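Local coordinates for putative protein-disulfide isomerase (Pseudomonas syringae pv. tomato, PDB 3GN3) that is of uncertain function but, as a putative protein-disulfide isomerase of the DsbA family, probably takes part in thiol-disulfide chemistry, at residues E19-P24 / R51-S56; P58-S63 / E96-H101. All coordinates share one frame; numbering follows the deposited sequence.

Both interactions lie on buried residues, but at different depths: interaction 1 sits about 4 Å from the centre of the chain and interaction 2 about 15 Å from it (centres in each case). Interaction 1 pairs two parallel strands of the central sheet, with regular backbone bonds, one salt bridge and an aliphatic chain on a ring. Interaction 2 joins two loops of the helical part, where no direct hydrogen bond crosses; two waters bridge the loops, and M61 and F62 pack on F99. They touch through S63: its OG is 2.6 Å from S56 OG, a probable hydrogen bond, and probably also bonds E23 OE1. Both also touch a second subunit.

Interaction 1. Residues E19-P24 / R51-S56; sequences EVFLEP and RIRLQS
Four backbone hydrogen bonds join 19-22 to 51-55, running alternately from each strand: V20 N to R51 O, R53 N to V20 O, L22 N to R53 O and Q55 N to L22 O, all 2.8-2.9 Å with angles at hydrogen of at least 164°. The last comes where both segments leave the sheet. The parallel register and a closest axis approach of 4.7 Å show neighbouring parallel strands, consistent with the central sheet of the thioredoxin-like fold of DsbA relatives; 157-160 flanks 16-22 on its other side.

The charged pair lies on the face of E19, F21 and R53. R53 reaches E19 side-on, NE and NH2 each 2.8 Å from the same OE1, which is near the guanidinium plane although the two flat groups are turned 76° apart. OE1 offers its anti lone pair to NE; NH2 comes from above the carboxylate plane. Y146 also bonds to OE1, and R53 NH1 goes to S6 O.

For apolar contact, R53 CG, placed by chi1 (-34°), lies over the F21 ring face, 3.8 Å from its centroid, a CH-pi contact; the bend at chi2 then turns the chain on toward E19. On the reverse face L22 CD1 meets I52 CG2 at 3.7 Å.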
loop_
_atom_site.group_PDB
_atom_site.type_symbol
_atom_site.label_atom_id
_atom_site.label_comp_id
_atom_site.label_asym_id
_atom_site.label_seq_id
_atom_site.Cartn_x
_atom_site.Cartn_y
_atom_site.Cartn_z
ATOM N N GLU A 19 -6.082 0.296 -16.436
ATOM C CA GLU A 19 -5.008 1.241 -16.125
ATOM C C GLU A 19 -3.661 0.572 -16.243
ATOM O O GLU A 19 -3.473 -0.546 -15.749
ATOM C CB GLU A 19 -5.191 1.830 -14.743
ATOM C CG GLU A 19 -6.516 2.511 -14.585
ATOM C CD GLU A 19 -6.707 3.060 -13.206
ATOM O OE1 GLU A 19 -6.094 4.102 -12.882
ATOM O OE2 GLU A 19 -7.468 2.440 -12.443
ATOM N N VAL A 20 -2.727 1.246 -16.906
ATOM C CA VAL A 20 -1.400 0.692 -17.117
ATOM C C VAL A 20 -0.345 1.688 -16.660
ATOM O O VAL A 20 -0.337 2.848 -17.115
ATOM C CB VAL A 20 -1.134 0.370 -18.611
ATOM C CG1 VAL A 20 0.107 -0.484 -18.740
ATOM C CG2 VAL A 20 -2.321 -0.337 -19.237
ATOM N N PHE A 21 0.545 1.222 -15.782
ATOM C CA PHE A 21 1.602 2.038 -15.211
ATOM C C PHE A 21 2.839 1.827 -16.032
ATOM O O PHE A 21 3.325 0.706 -16.158
ATOM C CB PHE A 21 1.846 1.675 -13.730
ATOM C CG PHE A 21 0.749 2.128 -12.813
ATOM C CD1 PHE A 21 0.852 3.349 -12.137
ATOM C CD2 PHE A 21 -0.419 1.365 -12.660
ATOM C CE1 PHE A 21 -0.185 3.802 -11.290
ATOM C CE2 PHE A 21 -1.469 1.800 -11.817
ATOM C CZ PHE A 21 -1.345 3.023 -11.127
ATOM N N LEU A 22 3.354 2.907 -16.597
ATOM C CA LEU A 22 4.458 2.800 -17.532
ATOM C C LEU A 22 5.624 3.699 -17.135
ATOM O O LEU A 22 5.428 4.858 -16.758
ATOM C CB LEU A 22 3.994 3.119 -18.962
ATOM C CG LEU A 22 2.882 2.282 -19.620
ATOM C CD1 LEU A 22 2.313 3.020 -20.860
ATOM C CD2 LEU A 22 3.357 0.856 -19.992
ATOM N N GLU A 23 6.826 3.141 -17.186
ATOM C CA GLU A 23 8.046 3.933 -17.138
ATOM C C GLU A 23 8.463 4.153 -18.599
ATOM O O GLU A 23 8.748 3.182 -19.313
ATOM C CB GLU A 23 9.141 3.215 -16.309
ATOM C CG GLU A 23 10.603 3.577 -16.632
ATOM C CD GLU A 23 10.939 5.063 -16.447
ATOM O OE1 GLU A 23 10.717 5.610 -15.332
ATOM O OE2 GLU A 23 11.438 5.674 -17.429
ATOM N N PRO A 24 8.494 5.417 -19.052
ATOM C CA PRO A 24 8.702 5.738 -20.488
ATOM C C PRO A 24 9.978 5.181 -21.123
ATOM O O PRO A 24 10.016 5.006 -22.350
ATOM C CB PRO A 24 8.741 7.274 -20.520
ATOM C CG PRO A 24 8.174 7.712 -19.178
ATOM C CD PRO A 24 8.483 6.624 -18.207
ATOM N N ARG A 51 -6.265 3.959 -19.559
ATOM C CA ARG A 51 -5.504 5.104 -19.030
ATOM C C ARG A 51 -4.058 4.737 -18.757
ATOM O O ARG A 51 -3.769 3.685 -18.176
ATOM C CB ARG A 51 -6.117 5.653 -17.748
ATOM C CG ARG A 51 -7.597 5.883 -17.832
ATOM C CD ARG A 51 -8.039 6.829 -16.773
ATOM N NE ARG A 51 -9.283 7.470 -17.159
ATOM C CZ ARG A 51 -10.386 7.426 -16.435
ATOM N NH1 ARG A 51 -10.391 6.791 -15.282
ATOM N NH2 ARG A 51 -11.474 8.026 -16.851
ATOM N N ILE A 52 -3.165 5.621 -19.177
ATOM C CA ILE A 52 -1.761 5.556 -18.821
ATOM C C ILE A 52 -1.476 6.335 -17.513
ATOM O O ILE A 52 -1.934 7.471 -17.336
ATOM C CB ILE A 52 -0.888 6.092 -19.968
ATOM C CG1 ILE A 52 -1.139 5.263 -21.229
ATOM C CG2 ILE A 52 0.609 6.088 -19.573
ATOM C CD1 ILE A 52 -0.521 5.833 -22.503
ATOM N N ARG A 53 -0.743 5.705 -16.592
ATOM C CA ARG A 53 -0.184 6.419 -15.443
ATOM C C ARG A 53 1.314 6.285 -15.555
ATOM O O ARG A 53 1.820 5.255 -16.003
ATOM C CB ARG A 53 -0.632 5.859 -14.098
ATOM C CG ARG A 53 -2.034 5.301 -14.001
ATOM C CD ARG A 53 -3.054 6.270 -14.504
ATOM N NE ARG A 53 -4.374 6.100 -13.913
ATOM C CZ ARG A 53 -5.349 6.991 -14.071
ATOM N NH1 ARG A 53 -5.119 8.063 -14.804
ATOM N NH2 ARG A 53 -6.536 6.816 -13.496
ATOM N N LEU A 54 2.029 7.326 -15.141
ATOM C CA LEU A 54 3.467 7.350 -15.314
ATOM C C LEU A 54 4.175 6.856 -14.052
ATOM O O LEU A 54 4.023 7.422 -12.963
ATOM C CB LEU A 54 3.909 8.757 -15.742
ATOM C CG LEU A 54 3.229 9.201 -17.049
ATOM C CD1 LEU A 54 3.474 10.663 -17.305
ATOM C CD2 LEU A 54 3.653 8.350 -18.255
ATOM N N GLN A 55 4.906 5.761 -14.200
ATOM C CA GLN A 55 5.623 5.137 -13.098
ATOM C C GLN A 55 7.081 5.485 -13.264
ATOM O O GLN A 55 7.818 4.774 -13.967
ATOM C CB GLN A 55 5.437 3.610 -13.152
ATOM C CG GLN A 55 6.330 2.782 -12.196
ATOM C CD GLN A 55 5.833 2.807 -10.763
ATOM O OE1 GLN A 55 4.967 3.611 -10.409
ATOM N NE2 GLN A 55 6.365 1.919 -9.934
ATOM N N SER A 56 7.501 6.590 -12.657
ATOM C CA SER A 56 8.890 7.029 -12.754
ATOM C C SER A 56 9.826 6.132 -11.910
ATOM O O SER A 56 9.662 6.044 -10.707
ATOM C CB SER A 56 8.966 8.484 -12.311
ATOM O OG SER A 56 10.255 9.012 -12.504
#

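Interaction 2. Residues P58-S63 / E96-H101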
loop_
_atom_site.group_PDB
_atom_site.type_symbol
_atom_site.label_atom_id
_atom_site.label_comp_id
_atom_site.label_asym_id
_atom_site.label_seq_id
_atom_site.Cartn_x
_atom_site.Cartn_y
_atom_site.Cartn_z
ATOM N N PRO A 58 13.410 5.349 -10.202
ATOM C CA PRO A 58 14.620 6.105 -9.816
ATOM C C PRO A 58 15.911 5.516 -10.366
ATOM O O PRO A 58 16.911 6.249 -10.503
ATOM C CB PRO A 58 14.614 6.050 -8.287
ATOM C CG PRO A 58 13.208 5.801 -7.916
ATOM C CD PRO A 58 12.654 4.904 -9.013
ATOM N N TRP A 59 15.902 4.226 -10.700
ATOM C CA TRP A 59 17.075 3.646 -11.371
ATOM C C TRP A 59 17.121 3.945 -12.884
ATOM O O TRP A 59 18.114 3.647 -13.547
ATOM C CB TRP A 59 17.247 2.154 -11.061
ATOM C CG TRP A 59 16.106 1.292 -11.536
ATOM C CD1 TRP A 59 16.053 0.572 -12.694
ATOM C CD2 TRP A 59 14.864 1.055 -10.857
ATOM N NE1 TRP A 59 14.855 -0.101 -12.780
ATOM C CE2 TRP A 59 14.103 0.175 -11.668
ATOM C CE3 TRP A 59 14.319 1.497 -9.642
ATOM C CZ2 TRP A 59 12.813 -0.259 -11.316
ATOM C CZ3 TRP A 59 13.017 1.047 -9.282
ATOM C CH2 TRP A 59 12.292 0.180 -10.123
ATOM N N HIS A 60 16.061 4.536 -13.426
ATOM C CA HIS A 60 16.104 5.162 -14.753
ATOM C C HIS A 60 16.371 6.679 -14.557
ATOM O O HIS A 60 15.435 7.463 -14.378
ATOM C CB HIS A 60 14.781 4.903 -15.501
ATOM C CG HIS A 60 14.606 3.481 -15.939
ATOM N ND1 HIS A 60 14.541 3.114 -17.266
ATOM C CD2 HIS A 60 14.523 2.330 -15.227
ATOM C CE1 HIS A 60 14.420 1.799 -17.353
ATOM N NE2 HIS A 60 14.407 1.299 -16.132
ATOM N N MET A 61 17.645 7.076 -14.574
ATOM C CA MET A 61 18.077 8.378 -14.007
ATOM C C MET A 61 17.548 9.649 -14.701
ATOM O O MET A 61 17.433 10.711 -14.068
ATOM C CB MET A 61 19.599 8.423 -13.786
ATOM C CG MET A 61 20.078 7.578 -12.574
ATOM S SD MET A 61 21.867 7.377 -12.258
ATOM C CE MET A 61 22.504 6.734 -13.809
ATOM N N PHE A 62 17.177 9.547 -15.976
ATOM C CA PHE A 62 16.541 10.686 -16.623
ATOM C C PHE A 62 15.014 10.608 -16.621
ATOM O O PHE A 62 14.345 11.364 -17.338
ATOM C CB PHE A 62 17.101 10.932 -18.042
ATOM C CG PHE A 62 18.262 11.904 -18.083
ATOM C CD1 PHE A 62 19.470 11.538 -18.656
ATOM C CD2 PHE A 62 18.143 13.180 -17.537
ATOM C CE1 PHE A 62 20.562 12.436 -18.692
ATOM C CE2 PHE A 62 19.218 14.087 -17.563
ATOM C CZ PHE A 62 20.433 13.710 -18.143
ATOM N N SER A 63 14.453 9.741 -15.785
ATOM C CA SER A 63 13.017 9.526 -15.786
ATOM C C SER A 63 12.247 10.785 -15.411
ATOM O O SER A 63 11.230 11.113 -16.041
ATOM C CB SER A 63 12.636 8.377 -14.854
ATOM O OG SER A 63 11.230 8.189 -14.817
ATOM N N GLU A 96 18.475 5.524 -26.222
ATOM C CA GLU A 96 19.114 6.840 -26.207
ATOM C C GLU A 96 18.688 7.710 -25.033
ATOM O O GLU A 96 19.250 8.776 -24.818
ATOM C CB GLU A 96 18.770 7.602 -27.474
ATOM C CG GLU A 96 19.481 7.155 -28.730
ATOM C CD GLU A 96 18.761 7.706 -29.957
ATOM O OE1 GLU A 96 18.688 8.955 -30.094
ATOM O OE2 GLU A 96 18.238 6.885 -30.754
ATOM N N PHE A 97 17.658 7.290 -24.315
ATOM C CA PHE A 97 17.195 8.043 -23.166
ATOM C C PHE A 97 17.425 7.243 -21.875
ATOM O O PHE A 97 16.747 7.459 -20.874
ATOM C CB PHE A 97 15.720 8.376 -23.324
ATOM C CG PHE A 97 15.423 9.340 -24.430
ATOM C CD1 PHE A 97 15.612 10.714 -24.247
ATOM C CD2 PHE A 97 14.908 8.882 -25.652
ATOM C CE1 PHE A 97 15.318 11.622 -25.264
ATOM C CE2 PHE A 97 14.600 9.774 -26.679
ATOM C CZ PHE A 97 14.804 11.155 -26.485
ATOM N N GLU A 98 18.371 6.305 -21.903
ATOM C CA GLU A 98 18.663 5.510 -20.720
ATOM C C GLU A 98 20.165 5.382 -20.516
ATOM O O GLU A 98 20.938 6.119 -21.150
ATOM C CB GLU A 98 17.951 4.158 -20.769
ATOM C CG GLU A 98 17.025 3.914 -19.559
ATOM C CD GLU A 98 17.763 3.945 -18.190
ATOM O OE1 GLU A 98 17.980 5.042 -17.605
ATOM O OE2 GLU A 98 18.105 2.856 -17.689
ATOM N N PHE A 99 20.587 4.490 -19.622
ATOM C CA PHE A 99 22.001 4.384 -19.271
ATOM C C PHE A 99 22.419 2.921 -19.320
ATOM O O PHE A 99 21.673 2.056 -18.857
ATOM C CB PHE A 99 22.248 4.942 -17.858
ATOM C CG PHE A 99 22.072 6.453 -17.727
ATOM C CD1 PHE A 99 23.191 7.291 -17.644
ATOM C CD2 PHE A 99 20.794 7.028 -17.642
ATOM C CE1 PHE A 99 23.056 8.668 -17.500
ATOM C CE2 PHE A 99 20.638 8.412 -17.503
ATOM C CZ PHE A 99 21.785 9.244 -17.442
ATOM N N GLU A 100 23.602 2.629 -19.860
ATOM C CA GLU A 100 24.069 1.251 -19.899
ATOM C C GLU A 100 24.124 0.717 -18.471
ATOM O O GLU A 100 24.744 1.323 -17.590
ATOM C CB GLU A 100 25.424 1.120 -20.615
ATOM N N HIS A 101 23.455 -0.410 -18.247
ATOM C CA HIS A 101 23.310 -1.014 -16.911
ATOM C C HIS A 101 22.771 -0.025 -15.876
ATOM O O HIS A 101 23.170 -0.067 -14.714
ATOM C CB HIS A 101 24.640 -1.590 -16.413
ATOM C CG HIS A 101 25.272 -2.570 -17.349
ATOM N ND1 HIS A 101 24.735 -3.820 -17.601
ATOM C CD2 HIS A 101 26.414 -2.499 -18.076
ATOM C CE1 HIS A 101 25.512 -4.470 -18.450
ATOM N NE2 HIS A 101 26.538 -3.693 -18.752
HETATM O O HOH W 1 19.472 5.012 -15.409
HETATM O O HOH W 2 16.609 7.255 -17.887
#
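The loop leading into helix 63-73, a type I turn from H60 to S63 with F62 at the helix N-cap position, packs here against the loop 96-101 that follows helix 79-92. It belongs to the helical part of this DsbA-family chain. F99 is the apolar centre. Its ring takes the M61 methyl over one face, CE lying 4.0 Å from the centroid; SD stands farther out above the same ring, in a Met-aromatic contact. With M61 extended at chi2 and bent at chi3 (-55°), the methyl is brought in between the sulfur and the ring. F62 meets F99 differently: the planes are 24° apart but slid, centroids 5.6 Å apart, so the rings barely overlap and F62 CD1 lies 3.5 Å from F99 CZ. I115 of helix 112-123 also packs on F62, and P112 of the second subunit on F99.

The polar half centres on E98. Its OE2 lies over one face of the H60 ring, offset toward the rim, with ring and carboxylate planes 28° apart and OE2 3.6 Å from H60 ND1, but they are not hydrogen-bonded: ND1 pairs with T25 and OE2 with H102. E98 OE1 instead receives two waters, at 2.7 and 2.6 Å. The first also bonds W59 O and M61 N, the second F62 N and F97 O. The two loops are therefore joined through water: one carboxylate oxygen serves backbone groups of both through a pair of bridges, and the negative charge is probably stabilised by these waters on OE1 and by the bond from OE2 to H102 ND1.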